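Side-chain contact in dihydroxyacetone kinase (Citrobacter freundii, PDB 1UN8), which phosphorylates dihydroxyacetone with ATP, working as a homodimer whose C-terminal eight-helix barrel binds the nucleotide and holds a phospholipid: residues 353-356 and 357-360. Sequence-based numbering, arbitrary orientation.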
loop_
_atom_site.group_PDB
_atom_site.type_symbol
_atom_site.label_atom_id
_atom_site.label_comp_id
_atom_site.label_asym_id
_atom_site.label_seq_id
_atom_site.Cartn_x
_atom_site.Cartn_y
_atom_site.Cartn_z
ATOM N N SER A 353 -35.751 46.648 10.038
ATOM C CA SER A 353 -36.494 47.695 9.345
ATOM C C SER A 353 -37.879 47.170 8.982
ATOM O O SER A 353 -38.064 45.970 8.776
ATOM C CB SER A 353 -35.719 48.181 8.118
ATOM O OG SER A 353 -35.552 47.138 7.174
ATOM N N ALA A 354 -38.853 48.065 8.915
ATOM C CA ALA A 354 -40.210 47.658 8.585
ATOM C C ALA A 354 -40.533 47.859 7.109
ATOM O O ALA A 354 -39.827 48.561 6.379
ATOM C CB ALA A 354 -41.209 48.417 9.452
ATOM N N ASN A 355 -41.615 47.213 6.691
ATOM C CA ASN A 355 -42.120 47.255 5.324
ATOM C C ASN A 355 -43.311 46.310 5.380
ATOM O O ASN A 355 -43.149 45.087 5.316
ATOM C CB ASN A 355 -41.081 46.720 4.338
ATOM C CG ASN A 355 -41.513 46.881 2.890
ATOM O OD1 ASN A 355 -42.603 46.458 2.495
ATOM N ND2 ASN A 355 -40.648 47.488 2.086
ATOM N N ALA A 356 -44.503 46.887 5.525
ATOM C CA ALA A 356 -45.732 46.109 5.628
ATOM C C ALA A 356 -45.931 45.102 4.497
ATOM O O ALA A 356 -46.396 43.990 4.742
ATOM C CB ALA A 356 -46.933 47.052 5.711
ATOM N N LEU A 357 -45.586 45.484 3.271
ATOM C CA LEU A 357 -45.750 44.592 2.127
ATOM C C LEU A 357 -44.925 43.325 2.317
ATOM O O LEU A 357 -45.469 42.223 2.403
ATOM C CB LEU A 357 -45.303 45.285 0.844
ATOM C CG LEU A 357 -45.900 44.784 -0.478
ATOM C CD1 LEU A 357 -45.082 45.344 -1.634
ATOM C CD2 LEU A 357 -45.901 43.273 -0.537
ATOM N N VAL A 358 -43.608 43.492 2.371
ATOM C CA VAL A 358 -42.693 42.382 2.556
ATOM C C VAL A 358 -43.073 41.548 3.767
ATOM O O VAL A 358 -43.134 40.322 3.680
ATOM C CB VAL A 358 -41.255 42.893 2.715
ATOM C CG1 VAL A 358 -40.324 41.754 3.080
ATOM C CG2 VAL A 358 -40.809 43.551 1.424
ATOM N N ALA A 359 -43.333 42.208 4.892
ATOM C CA ALA A 359 -43.718 41.509 6.121
ATOM C C ALA A 359 -44.933 40.611 5.903
ATOM O O ALA A 359 -45.023 39.513 6.470
ATOM C CB ALA A 359 -44.008 42.517 7.230
ATOM N N GLY A 360 -45.867 41.085 5.082
ATOM C CA GLY A 360 -47.063 40.316 4.792
ATOM C C GLY A 360 -46.725 39.058 4.014
ATOM O O GLY A 360 -47.339 38.004 4.211
#
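With CG of Asn355 held trans to its own backbone N (chi1 -174°) and the amide rolled about chi2, OD1 swings over the start of the helix that follows, while Val358, whose CG2 lies beside its backbone N and trans to its carbonyl carbon, presents that methyl to the same amide. The two side chains cross at about a right angle, CG2 of Val358 lying 3.7 Å from CG of Asn355. OD1 of Asn355 accepts from N of Val358 at 3.1 Å; the bond is nearly straight (N-H...O 168°), yet the donor stands well above the carbonyl plane (45° out of it). This is an asparagine N-cap: first-turn amides lack the backbone acceptors found further along a helix, and the cap side chain supplies one for Val358. The backbone O of Asn355 accepts from N of Ala359 at 2.9 Å, the first i to i+4 bond of helix 356-371, and Gly360 N donates to Ala356 O at 3.0 Å. The helix belongs to the C-terminal helical barrel, and Leu357, whose CB lies 3.4 Å from OD1 of Asn355, also touches the bound phospholipid. Beyond the cap, ND2 of Asn355 donates to OD1 of Asn411, anchoring the other end of the amide, and Leu410 packs against Asn355, Val358 and Ala359.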